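HAD superfamily hydrolase (Brucella suis biovar 1, PDB 6NQ4) probably acts as a phosphatase of the haloacid dehalogenase superfamily, with a sodium ion and a phosphate bound at the presumed active site. Local coordinates at residues A[45-50]-A[91-96]; A[59-64]-A[71-76]; A[117-122]-A[129-134]; A[165-170]-A[175-180]. All blocks are in the same frame, centred on the assembly; numbering follows the deposited sequence.

Contact 1: A[45-50]-A[91-96]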
loop_
_atom_site.group_PDB
_atom_site.type_symbol
_atom_site.label_atom_id
_atom_site.label_comp_id
_atom_site.label_asym_id
_atom_site.label_seq_id
_atom_site.Cartn_x
_atom_site.Cartn_y
_atom_site.Cartn_z
ATOM N N GLY A 45 6.694 -1.050 -7.721
ATOM C CA GLY A 45 6.455 -1.744 -8.954
ATOM C C GLY A 45 5.994 -0.870 -10.086
ATOM O O GLY A 45 5.877 -1.366 -11.224
ATOM N N VAL A 46 5.699 0.402 -9.815
ATOM C CA VAL A 46 5.165 1.306 -10.827
ATOM C C VAL A 46 6.045 2.544 -10.913
ATOM O O VAL A 46 6.460 2.940 -12.008
ATOM C CB VAL A 46 3.692 1.656 -10.531
ATOM C CG1 VAL A 46 3.206 2.757 -11.478
ATOM C CG2 VAL A 46 2.813 0.398 -10.649
ATOM N N VAL A 47 6.336 3.165 -9.764
ATOM C CA VAL A 47 7.221 4.332 -9.696
ATOM C C VAL A 47 8.657 3.930 -9.361
ATOM O O VAL A 47 9.619 4.516 -9.884
ATOM C CB VAL A 47 6.664 5.346 -8.670
ATOM C CG1 VAL A 47 7.664 6.480 -8.421
ATOM C CG2 VAL A 47 5.313 5.882 -9.128
ATOM N N HIS A 48 8.828 2.956 -8.471
ATOM C CA HIS A 48 10.158 2.477 -8.097
ATOM C C HIS A 48 10.026 1.063 -7.554
ATOM O O HIS A 48 8.914 0.565 -7.347
ATOM C CB HIS A 48 10.891 3.432 -7.130
ATOM C CG HIS A 48 10.340 3.479 -5.734
ATOM N ND1 HIS A 48 10.480 2.439 -4.840
ATOM C CD2 HIS A 48 9.719 4.480 -5.053
ATOM C CE1 HIS A 48 9.956 2.789 -3.676
ATOM N NE2 HIS A 48 9.492 4.022 -3.779
ATOM N N ASN A 49 11.177 0.399 -7.355
ATOM C CA ASN A 49 11.190 -0.965 -6.820
ATOM C C ASN A 49 11.942 -1.073 -5.503
ATOM O O ASN A 49 12.402 -2.160 -5.125
ATOM C CB ASN A 49 11.748 -1.956 -7.841
ATOM C CG ASN A 49 13.212 -1.693 -8.159
ATOM O OD1 ASN A 49 13.887 -0.911 -7.486
ATOM N ND2 ASN A 49 13.713 -2.356 -9.187
ATOM N N GLY A 50 12.068 0.029 -4.777
ATOM C CA GLY A 50 12.797 0.028 -3.528
ATOM C C GLY A 50 14.286 0.219 -3.671
ATOM O O GLY A 50 14.954 0.543 -2.677
ATOM N N LEU A 91 15.679 7.781 -3.926
ATOM C CA LEU A 91 15.656 6.984 -5.148
ATOM C C LEU A 91 15.534 7.832 -6.412
ATOM O O LEU A 91 15.457 7.273 -7.505
ATOM C CB LEU A 91 14.505 5.970 -5.073
ATOM C CG LEU A 91 14.668 4.906 -3.994
ATOM C CD1 LEU A 91 13.428 4.028 -3.872
ATOM C CD2 LEU A 91 15.925 4.069 -4.302
ATOM N N GLY A 92 15.515 9.161 -6.301
ATOM C CA GLY A 92 15.505 10.021 -7.473
ATOM C C GLY A 92 14.151 10.479 -7.973
ATOM O O GLY A 92 14.079 11.052 -9.066
ATOM N N VAL A 93 13.081 10.265 -7.216
ATOM C CA VAL A 93 11.767 10.779 -7.600
ATOM C C VAL A 93 11.667 12.260 -7.241
ATOM O O VAL A 93 11.733 12.618 -6.053
ATOM C CB VAL A 93 10.646 9.985 -6.917
ATOM C CG1 VAL A 93 9.269 10.481 -7.401
ATOM C CG2 VAL A 93 10.840 8.486 -7.138
ATOM N N PRO A 94 11.483 13.142 -8.221
ATOM C CA PRO A 94 11.361 14.573 -7.931
ATOM C C PRO A 94 9.993 14.889 -7.358
ATOM O O PRO A 94 8.990 14.241 -7.677
ATOM C CB PRO A 94 11.523 15.218 -9.311
ATOM C CG PRO A 94 10.949 14.214 -10.246
ATOM C CD PRO A 94 11.340 12.853 -9.660
ATOM N N GLU A 95 9.955 15.899 -6.484
ATOM C CA GLU A 95 8.686 16.218 -5.840
ATOM C C GLU A 95 7.658 16.755 -6.829
ATOM O O GLU A 95 6.454 16.640 -6.568
ATOM C CB GLU A 95 8.863 17.069 -4.565
ATOM C CG GLU A 95 9.639 18.370 -4.717
ATOM C CD GLU A 95 10.225 18.915 -3.397
ATOM O OE1 GLU A 95 9.714 19.947 -2.893
ATOM O OE2 GLU A 95 11.212 18.324 -2.880
ATOM N N ASN A 96 8.094 17.282 -7.988
ATOM C CA ASN A 96 7.139 17.768 -8.983
ATOM C C ASN A 96 6.416 16.647 -9.736
ATOM O O ASN A 96 5.608 16.947 -10.623
ATOM C CB ASN A 96 7.763 18.809 -9.934
ATOM C CG ASN A 96 8.818 18.220 -10.868
ATOM O OD1 ASN A 96 9.004 17.010 -10.945
ATOM N ND2 ASN A 96 9.518 19.101 -11.593
#

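Contact 2: A[59-64]-A[71-76]. With PO4 (phosphate ion), chain G.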
loop_
_atom_site.group_PDB
_atom_site.type_symbol
_atom_site.label_atom_id
_atom_site.label_comp_id
_atom_site.label_asym_id
_atom_site.label_seq_id
_atom_site.Cartn_x
_atom_site.Cartn_y
_atom_site.Cartn_z
ATOM N N ALA A 59 8.311 10.642 -15.653
ATOM C CA ALA A 59 8.029 11.600 -16.719
ATOM C C ALA A 59 6.541 11.643 -17.055
ATOM O O ALA A 59 5.979 12.724 -17.289
ATOM C CB ALA A 59 8.865 11.265 -17.953
ATOM N N ALA A 60 5.882 10.482 -17.075
ATOM C CA ALA A 60 4.449 10.435 -17.354
ATOM C C ALA A 60 3.650 11.179 -16.287
ATOM O O ALA A 60 2.701 11.909 -16.602
ATOM C CB ALA A 60 3.999 8.979 -17.441
ATOM N N LEU A 61 4.013 11.001 -15.011
ATOM C CA LEU A 61 3.324 11.720 -13.943
ATOM C C LEU A 61 3.581 13.225 -14.026
ATOM O O LEU A 61 2.659 14.025 -13.828
ATOM C CB LEU A 61 3.722 11.135 -12.585
ATOM C CG LEU A 61 3.310 9.672 -12.385
ATOM C CD1 LEU A 61 3.906 9.156 -11.105
ATOM C CD2 LEU A 61 1.784 9.478 -12.377
ATOM N N GLN A 62 4.826 13.631 -14.298
ATOM C CA GLN A 62 5.111 15.056 -14.474
ATOM C C GLN A 62 4.262 15.662 -15.582
ATOM O O GLN A 62 3.726 16.770 -15.431
ATOM C CB GLN A 62 6.598 15.274 -14.775
ATOM C CG GLN A 62 7.528 14.991 -13.607
ATOM C CD GLN A 62 8.977 14.997 -14.061
ATOM O OE1 GLN A 62 9.297 14.486 -15.136
ATOM N NE2 GLN A 62 9.853 15.593 -13.262
ATOM N N ARG A 63 4.149 14.964 -16.717
ATOM C CA ARG A 63 3.382 15.505 -17.832
ATOM C C ARG A 63 1.912 15.648 -17.467
ATOM O O ARG A 63 1.267 16.639 -17.833
ATOM C CB ARG A 63 3.553 14.623 -19.071
ATOM C CG ARG A 63 4.956 14.667 -19.703
ATOM C CD ARG A 63 4.967 14.153 -21.150
ATOM N NE ARG A 63 4.388 12.816 -21.253
ATOM C CZ ARG A 63 5.039 11.694 -20.953
ATOM N NH1 ARG A 63 6.301 11.745 -20.545
ATOM N NH2 ARG A 63 4.428 10.519 -21.062
ATOM N N ALA A 64 1.374 14.680 -16.725
ATOM C CA ALA A 64 -0.012 14.786 -16.285
ATOM C C ALA A 64 -0.216 15.991 -15.372
ATOM O O ALA A 64 -1.197 16.732 -15.525
ATOM C CB ALA A 64 -0.461 13.488 -15.613
ATOM N N ILE A 71 -2.054 14.386 -8.751
ATOM C CA ILE A 71 -1.487 13.047 -8.570
ATOM C C ILE A 71 -1.396 12.746 -7.078
ATOM O O ILE A 71 -0.645 13.402 -6.347
ATOM C CB ILE A 71 -0.084 12.926 -9.186
ATOM C CG1 ILE A 71 -0.075 13.282 -10.674
ATOM C CG2 ILE A 71 0.468 11.511 -8.970
ATOM C CD1 ILE A 71 -0.993 12.471 -11.524
ATOM N N ILE A 72 -2.119 11.725 -6.634
ATOM C CA ILE A 72 -1.945 11.178 -5.297
ATOM C C ILE A 72 -1.253 9.840 -5.463
ATOM O O ILE A 72 -1.801 8.940 -6.105
ATOM C CB ILE A 72 -3.287 10.979 -4.569
ATOM C CG1 ILE A 72 -4.194 12.207 -4.697
ATOM C CG2 ILE A 72 -3.038 10.583 -3.099
ATOM C CD1 ILE A 72 -3.680 13.495 -4.076
ATOM N N LEU A 73 -0.080 9.681 -4.857
ATOM C CA LEU A 73 0.533 8.361 -4.817
ATOM C C LEU A 73 -0.080 7.606 -3.643
ATOM O O LEU A 73 -0.092 8.112 -2.516
ATOM C CB LEU A 73 2.045 8.473 -4.669
ATOM C CG LEU A 73 2.735 9.241 -5.801
ATOM C CD1 LEU A 73 4.246 9.245 -5.581
ATOM C CD2 LEU A 73 2.381 8.626 -7.142
ATOM N N VAL A 74 -0.651 6.436 -3.906
ATOM C CA VAL A 74 -1.387 5.673 -2.908
ATOM C C VAL A 74 -0.688 4.323 -2.795
ATOM O O VAL A 74 -0.672 3.543 -3.758
ATOM C CB VAL A 74 -2.863 5.506 -3.309
ATOM C CG1 VAL A 74 -3.630 4.713 -2.249
ATOM C CG2 VAL A 74 -3.526 6.884 -3.552
ATOM N N THR A 75 -0.090 4.054 -1.639
ATOM C CA THR A 75 0.782 2.904 -1.473
ATOM C C THR A 75 0.438 2.149 -0.203
ATOM O O THR A 75 0.056 2.741 0.804
ATOM C CB THR A 75 2.270 3.356 -1.413
ATOM O OG1 THR A 75 3.111 2.241 -1.096
ATOM C CG2 THR A 75 2.496 4.437 -0.364
ATOM N N ASN A 76 0.590 0.835 -0.250
ATOM C CA ASN A 76 0.390 0.010 0.942
ATOM C C ASN A 76 1.577 0.009 1.917
ATOM O O ASN A 76 1.554 -0.750 2.894
ATOM C CB ASN A 76 -0.015 -1.420 0.564
ATOM C CG ASN A 76 -1.519 -1.556 0.410
ATOM O OD1 ASN A 76 -2.269 -0.632 0.761
ATOM N ND2 ASN A 76 -1.981 -2.699 -0.072
HETATM P P PO4 G . 2.382 -0.573 -3.203
HETATM O O1 PO4 G . 2.404 -1.285 -4.555
HETATM O O2 PO4 G . 3.188 0.712 -3.266
HETATM O O3 PO4 G . 3.133 -1.615 -2.352
HETATM O O4 PO4 G . 0.968 -0.424 -2.695
#

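Contact 3: A[117-122]-A[129-134]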
loop_
_atom_site.group_PDB
_atom_site.type_symbol
_atom_site.label_atom_id
_atom_site.label_comp_id
_atom_site.label_asym_id
_atom_site.label_seq_id
_atom_site.Cartn_x
_atom_site.Cartn_y
_atom_site.Cartn_z
ATOM N N ARG A 117 -4.496 0.111 23.923
ATOM C CA ARG A 117 -3.310 0.957 23.905
ATOM C C ARG A 117 -2.023 0.211 24.252
ATOM O O ARG A 117 -0.938 0.699 23.913
ATOM C CB ARG A 117 -3.508 2.200 24.775
ATOM C CG ARG A 117 -3.371 1.934 26.237
ATOM C CD ARG A 117 -3.656 3.199 27.056
ATOM N NE ARG A 117 -2.788 4.303 26.652
ATOM C CZ ARG A 117 -1.536 4.452 27.070
ATOM N NH1 ARG A 117 -1.000 3.566 27.901
ATOM N NH2 ARG A 117 -0.817 5.482 26.652
ATOM N N ARG A 118 -2.105 -0.955 24.901
ATOM C CA ARG A 118 -0.925 -1.774 25.177
ATOM C C ARG A 118 -0.716 -2.720 24.000
ATOM O O ARG A 118 -1.439 -3.712 23.859
ATOM C CB ARG A 118 -1.112 -2.541 26.480
ATOM C CG ARG A 118 -1.279 -1.617 27.674
ATOM C CD ARG A 118 -1.667 -2.378 28.940
ATOM N NE ARG A 118 -0.604 -3.276 29.376
ATOM C CZ ARG A 118 0.503 -2.878 29.998
ATOM N NH1 ARG A 118 0.703 -1.593 30.254
ATOM N NH2 ARG A 118 1.418 -3.768 30.364
ATOM N N ILE A 119 0.283 -2.419 23.170
ATOM C CA ILE A 119 0.446 -2.998 21.840
ATOM C C ILE A 119 1.717 -3.830 21.777
ATOM O O ILE A 119 2.771 -3.403 22.255
ATOM C CB ILE A 119 0.526 -1.867 20.795
ATOM C CG1 ILE A 119 -0.840 -1.196 20.665
ATOM C CG2 ILE A 119 1.059 -2.402 19.437
ATOM C CD1 ILE A 119 -0.798 0.127 19.897
ATOM N N PHE A 120 1.615 -5.014 21.157
ATOM C CA PHE A 120 2.771 -5.809 20.767
ATOM C C PHE A 120 3.074 -5.534 19.295
ATOM O O PHE A 120 2.229 -5.788 18.422
ATOM C CB PHE A 120 2.478 -7.291 20.992
ATOM C CG PHE A 120 3.567 -8.212 20.531
ATOM C CD1 PHE A 120 4.847 -8.148 21.080
ATOM C CD2 PHE A 120 3.310 -9.152 19.546
ATOM C CE1 PHE A 120 5.842 -9.031 20.650
ATOM C CE2 PHE A 120 4.296 -10.038 19.125
ATOM C CZ PHE A 120 5.556 -9.974 19.673
ATOM N N HIS A 121 4.271 -5.021 19.029
ATOM C CA HIS A 121 4.698 -4.651 17.682
ATOM C C HIS A 121 5.360 -5.837 16.986
ATOM O O HIS A 121 6.277 -6.456 17.542
ATOM C CB HIS A 121 5.702 -3.496 17.785
ATOM C CG HIS A 121 6.342 -3.111 16.486
ATOM N ND1 HIS A 121 5.666 -2.441 15.487
ATOM C CD2 HIS A 121 7.614 -3.269 16.041
ATOM C CE1 HIS A 121 6.493 -2.203 14.482
ATOM N NE2 HIS A 121 7.683 -2.690 14.795
ATOM N N ILE A 122 4.909 -6.134 15.769
ATOM C CA ILE A 122 5.588 -7.074 14.885
ATOM C C ILE A 122 6.033 -6.259 13.679
ATOM O O ILE A 122 5.199 -5.793 12.892
ATOM C CB ILE A 122 4.693 -8.245 14.456
ATOM C CG1 ILE A 122 4.133 -8.990 15.671
ATOM C CG2 ILE A 122 5.506 -9.212 13.578
ATOM C CD1 ILE A 122 3.085 -10.043 15.304
ATOM N N ALA A 129 7.925 4.188 13.424
ATOM C CA ALA A 129 7.452 5.529 13.091
ATOM C C ALA A 129 5.924 5.633 13.045
ATOM O O ALA A 129 5.380 6.727 13.269
ATOM C CB ALA A 129 8.077 5.966 11.763
ATOM N N ILE A 130 5.223 4.525 12.783
ATOM C CA ILE A 130 3.765 4.546 12.707
ATOM C C ILE A 130 3.116 4.966 14.027
ATOM O O ILE A 130 1.978 5.454 14.026
ATOM C CB ILE A 130 3.242 3.164 12.226
ATOM C CG1 ILE A 130 1.797 3.260 11.709
ATOM C CG2 ILE A 130 3.399 2.115 13.342
ATOM C CD1 ILE A 130 1.298 1.975 11.038
ATOM N N TYR A 131 3.807 4.796 15.159
ATOM C CA TYR A 131 3.222 5.109 16.464
ATOM C C TYR A 131 3.460 6.538 16.912
ATOM O O TYR A 131 2.946 6.924 17.970
ATOM C CB TYR A 131 3.772 4.169 17.552
ATOM C CG TYR A 131 3.627 2.715 17.191
ATOM C CD1 TYR A 131 2.372 2.108 17.158
ATOM C CD2 TYR A 131 4.742 1.951 16.874
ATOM C CE1 TYR A 131 2.233 0.776 16.790
ATOM C CE2 TYR A 131 4.617 0.608 16.506
ATOM C CZ TYR A 131 3.362 0.031 16.478
ATOM O OH TYR A 131 3.219 -1.290 16.114
ATOM N N ASP A 132 4.252 7.311 16.176
ATOM C CA ASP A 132 4.597 8.657 16.619
ATOM C C ASP A 132 3.341 9.484 16.856
ATOM O O ASP A 132 2.480 9.590 15.979
ATOM C CB ASP A 132 5.472 9.331 15.566
ATOM C CG ASP A 132 6.869 8.758 15.518
ATOM O OD1 ASP A 132 7.296 8.141 16.518
ATOM O OD2 ASP A 132 7.544 8.930 14.481
ATOM N N GLY A 133 3.238 10.061 18.053
ATOM C CA GLY A 133 2.124 10.920 18.402
ATOM C C GLY A 133 0.871 10.204 18.848
ATOM O O GLY A 133 -0.104 10.868 19.223
ATOM N N LEU A 134 0.848 8.882 18.818
ATOM C CA LEU A 134 -0.315 8.144 19.277
ATOM C C LEU A 134 -0.173 7.811 20.754
ATOM O O LEU A 134 0.937 7.643 21.271
ATOM C CB LEU A 134 -0.484 6.856 18.470
ATOM C CG LEU A 134 -0.589 7.074 16.960
ATOM C CD1 LEU A 134 -0.898 5.752 16.258
ATOM C CD2 LEU A 134 -1.649 8.123 16.646
#

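Contact 4: A[165-170]-A[175-180]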
loop_
_atom_site.group_PDB
_atom_site.type_symbol
_atom_site.label_atom_id
_atom_site.label_comp_id
_atom_site.label_asym_id
_atom_site.label_seq_id
_atom_site.Cartn_x
_atom_site.Cartn_y
_atom_site.Cartn_z
ATOM N N GLU A 165 4.496 -20.198 15.444
ATOM C CA GLU A 165 4.289 -20.382 16.879
ATOM C C GLU A 165 3.815 -19.098 17.548
ATOM O O GLU A 165 2.897 -19.130 18.376
ATOM C CB GLU A 165 5.564 -20.890 17.547
ATOM C CG GLU A 165 5.890 -22.355 17.247
ATOM C CD GLU A 165 7.021 -22.878 18.122
ATOM O OE1 GLU A 165 7.023 -22.585 19.340
ATOM O OE2 GLU A 165 7.914 -23.571 17.590
ATOM N N LEU A 166 4.420 -17.959 17.195
ATOM C CA LEU A 166 4.011 -16.672 17.756
ATOM C C LEU A 166 2.558 -16.352 17.406
ATOM O O LEU A 166 1.766 -15.974 18.277
ATOM C CB LEU A 166 4.930 -15.574 17.232
ATOM C CG LEU A 166 4.528 -14.139 17.591
ATOM C CD1 LEU A 166 4.538 -13.903 19.097
ATOM C CD2 LEU A 166 5.464 -13.149 16.871
ATOM N N LEU A 167 2.183 -16.519 16.131
ATOM C CA LEU A 167 0.808 -16.231 15.730
ATOM C C LEU A 167 -0.181 -17.150 16.443
ATOM O O LEU A 167 -1.268 -16.710 16.837
ATOM C CB LEU A 167 0.668 -16.346 14.216
ATOM C CG LEU A 167 1.468 -15.315 13.400
ATOM C CD1 LEU A 167 1.286 -15.581 11.906
ATOM C CD2 LEU A 167 1.062 -13.876 13.750
ATOM N N GLN A 168 0.188 -18.422 16.637
ATOM C CA GLN A 168 -0.673 -19.337 17.382
ATOM C C GLN A 168 -0.889 -18.854 18.808
ATOM O O GLN A 168 -2.011 -18.925 19.330
ATOM C CB GLN A 168 -0.051 -20.732 17.396
ATOM C CG GLN A 168 -0.095 -21.443 16.058
ATOM C CD GLN A 168 0.650 -22.767 16.058
ATOM O OE1 GLN A 168 1.394 -23.087 16.990
ATOM N NE2 GLN A 168 0.463 -23.536 14.998
ATOM N N ARG A 169 0.179 -18.373 19.462
ATOM C CA ARG A 169 0.037 -17.900 20.837
ATOM C C ARG A 169 -0.873 -16.690 20.904
ATOM O O ARG A 169 -1.731 -16.598 21.793
ATOM C CB ARG A 169 1.394 -17.550 21.443
ATOM C CG ARG A 169 2.256 -18.743 21.794
ATOM C CD ARG A 169 3.405 -18.338 22.712
ATOM N NE ARG A 169 4.284 -17.304 22.153
ATOM C CZ ARG A 169 5.326 -17.545 21.362
ATOM N NH1 ARG A 169 5.632 -18.790 21.002
ATOM N NH2 ARG A 169 6.067 -16.538 20.923
ATOM N N LEU A 170 -0.713 -15.757 19.959
ATOM C CA LEU A 170 -1.510 -14.532 19.981
ATOM C C LEU A 170 -2.973 -14.850 19.707
ATOM O O LEU A 170 -3.878 -14.292 20.350
ATOM C CB LEU A 170 -0.984 -13.573 18.917
ATOM C CG LEU A 170 0.461 -13.106 19.132
ATOM C CD1 LEU A 170 0.965 -12.355 17.885
ATOM C CD2 LEU A 170 0.579 -12.201 20.347
ATOM N N LEU A 175 -6.184 -11.973 20.636
ATOM C CA LEU A 175 -5.775 -10.583 20.472
ATOM C C LEU A 175 -6.176 -10.070 19.089
ATOM O O LEU A 175 -6.048 -10.787 18.096
ATOM C CB LEU A 175 -4.259 -10.441 20.644
ATOM C CG LEU A 175 -3.706 -10.855 22.016
ATOM C CD1 LEU A 175 -2.237 -10.490 22.144
ATOM C CD2 LEU A 175 -4.503 -10.221 23.144
ATOM N N PRO A 176 -6.651 -8.837 18.994
ATOM C CA PRO A 176 -6.903 -8.255 17.676
ATOM C C PRO A 176 -5.580 -7.916 17.010
ATOM O O PRO A 176 -4.605 -7.537 17.671
ATOM C CB PRO A 176 -7.707 -6.989 17.996
ATOM C CG PRO A 176 -7.285 -6.612 19.374
ATOM C CD PRO A 176 -6.965 -7.904 20.095
ATOM N N PHE A 177 -5.551 -8.062 15.688
ATOM C CA PHE A 177 -4.321 -7.972 14.896
ATOM C C PHE A 177 -4.516 -6.893 13.837
ATOM O O PHE A 177 -5.212 -7.118 12.846
ATOM C CB PHE A 177 -4.082 -9.338 14.247
ATOM C CG PHE A 177 -2.751 -9.519 13.531
ATOM C CD1 PHE A 177 -2.531 -9.000 12.257
ATOM C CD2 PHE A 177 -1.767 -10.325 14.094
ATOM C CE1 PHE A 177 -1.327 -9.239 11.579
ATOM C CE2 PHE A 177 -0.566 -10.562 13.430
ATOM C CZ PHE A 177 -0.347 -10.018 12.173
ATOM N N ILE A 178 -3.915 -5.720 14.035
ATOM C CA ILE A 178 -3.963 -4.652 13.036
ATOM C C ILE A 178 -2.844 -4.895 12.027
ATOM O O ILE A 178 -1.674 -5.034 12.407
ATOM C CB ILE A 178 -3.813 -3.271 13.692
ATOM C CG1 ILE A 178 -5.020 -2.955 14.557
ATOM C CG2 ILE A 178 -3.644 -2.192 12.656
ATOM C CD1 ILE A 178 -4.819 -1.739 15.447
ATOM N N CYS A 179 -3.199 -4.973 10.745
ATOM C CA CYS A 179 -2.228 -5.171 9.673
ATOM C C CYS A 179 -2.018 -3.834 8.978
ATOM O O CYS A 179 -2.954 -3.303 8.364
ATOM C CB CYS A 179 -2.746 -6.197 8.664
ATOM S SG CYS A 179 -1.675 -6.381 7.205
ATOM N N ALA A 180 -0.789 -3.306 9.048
ATOM C CA ALA A 180 -0.494 -1.996 8.465
ATOM C C ALA A 180 -0.123 -2.046 6.984
ATOM O O ALA A 180 0.052 -0.986 6.369
ATOM C CB ALA A 180 0.623 -1.283 9.243
#

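Contact 1: A[45-50]-A[91-96]
Val47 and Val93 pass each other with their CA atoms 8.2 Å apart, and Gly50 and Leu91 do so at 7.7 Å. No hydrogen bond links the two irregular segments; side chains of both and the Gly50 backbone make the contact. The 45-50 loop closes on itself by a bond from Gly45 N to His48 O (2.8 Å). On the other side, helix 81-90 ends in a Schellman motif with Gly92 at positive phi, and the chain then turns past the loop. Leu91 carries the largest share: its CD1 methyl lies over one face of the His48 imidazole, 3.6 Å from the ring centroid and only 13° off the normal, a CH-pi arrangement, and also meets Gly50 C at 3.9 Å. At the ring edge Gly50 N donates to His48 ND1 at 2.9 Å, close to the ring plane, which fixes the ring's rotation. An edge-to-face pairing with Trp44 adds a further aromatic neighbour. Further along, Val47 CG1 meets Val93 CG2 at 4.0 Å, the two side chains crossing nearly at right angles. The short turn directly after strand 38-41, close behind the sodium ligands Asp42 and Trp44, is consistent with the squiggle and flap region of the haloacid dehalogenase fold.

Contact 2: A[59-64]-A[71-76]
Ile71 and Leu61 bury the largest areas here, each reaching for the other from strand 70-75 and helix 55-66. Leu61 divides its two methyls between Ile71 and Leu73: CD2 lies 4.2 Å from Ile71 CD1 and just as far from Ile71 CG2, while CD1 swings on to Leu73 CD2 at 4.3 Å. In Ile71 the second torsion (chi2 -58°) folds CD1 back instead of extending the chain, and the methyl fills the angle between Leu61 and Ala64, whose CB is 4.2 Å away. Leu73 contributes only its CD2 end. All these distances are ordinary methyl-methyl separations, and no polar atom bridges helix and strand. The segment axes approach to 10.3 Å and run at 143°, as expected where a helix returns across the sheet in the beta-alpha-beta unit of strand 38-41, helix 55-66 and strand 70-75, part of the Rossmann-like core of haloacid dehalogenases. Beyond this apolar part the strand ends at a bound phosphate, probably from the crystallisation liquor. With its OG1 anti to the backbone N, Thr75 gives a hydrogen bond to phosphate O2 at 2.7 Å, consistent with the motif II position of this superfamily. Asn76 N donates to O4 at 2.8 Å, almost straight at 169°. Lys215 NZ and Trp44 N are further partners of the phosphate, and Ser77 N bonds to Thr75 OG1.

Contact 3: A[117-122]-A[129-134]
Tyr131 and His121 meet through a single polar bond: the phenol OH lies 2.8 Å from His121 ND1, at the edge of the imidazole and near its plane. Either group could be the donor. The two rings stand at 79° to each other with centroids 5.4 Å apart. Holding CG anti to its backbone N (chi1 174°), His121 sends its ring out from strand 118-122 to meet the phenol, and its NE2 is bonded to Cys124 O, so two bonds at its nitrogens hold the imidazole in place. The tight part of the contact surrounds the tyrosine. Ile130 CG2 sits over the centre of one face, 3.6 Å above the plane, and Ile119 CG2 approaches obliquely, 4.3 Å from Tyr131 CE1. Val148 and Leu138 of the adjoining strands also touch the ring, so the hydroxyl comes to His121 out of a largely apolar setting. The solvent side, by contrast, lies at the turn after Tyr131 and at the start of the 117-122 segment. Beyond Tyr131 the chain makes a type II turn through the exposed Asp132 and Gly133, closed by Leu134 N to Tyr131 O at 3.0 Å. Arg117 is likewise exposed; its NH2 forms a salt bridge with Asp135, outside the apolar cluster. A parallel strand, short 3-10 turn and return to the edge strand 137-138 belong to the second alpha/beta sheet of the chain, consistent with a C2-type cap domain of the haloacid dehalogenase superfamily.

Contact 4: A[165-170]-A[175-180]
Leu175 returns to the end of the 165-170 segment, where its backbone N donates to Leu170 O over 3.3 Å. The N-H points almost straight at the oxygen (173°), although the donor is tilted 29° from the carbonyl plane. From there the side chain can be followed outward. CB stands 3.9 Å from Leu170 O; CG, set beside its own backbone N (chi1 -61°), stays beside the same oxygen at 3.8 Å; and CD1 then goes on to Leu170 CD2, also at 3.8 Å, where the two leucines cross at a slant. The carbonyl oxygen is thus bonded by the amide and flanked by the aliphatic chain of one residue. Two residues further along, Phe177 turns its ring back to the helix, and its CE2 meets Leu167 CD2 at 3.7 Å, an oblique approach. Leu167 and Leu170, one helical turn apart, therefore share the buried side of the helix. The pair of elements closes the beta-alpha-beta unit of strand 146-149, helix 164-172 and strand 177-179: Val147 touches Leu170, Leu175 and Phe177, Tyr203 of helix 196-205 stacks on the Phe177 ring, and the next strand residue, Ile178, packs on helix 104-114.

Overall arrangement
From the N terminus, contact 1 opens first, in the loop after strand 38-41, and closes beyond helix 81-90; contact 2 is nested inside this long loop and joins helix 55-66 to strand 70-75. The two touch, with Val47 packing on Leu61 and Asn96 OD1 probably hydrogen-bonded to Gln62 NE2, and both belong to the region of the six-stranded parallel sheet. Contacts 3 and 4 follow in series, each closing a short loop, and no two contacts cross. Both reach the five-stranded sheet, their centres about 15 Å apart, and they meet where Ile122 packs on Leu170 and Phe177. Contacts 2 and 4 lie on opposite sides of the chain's centre.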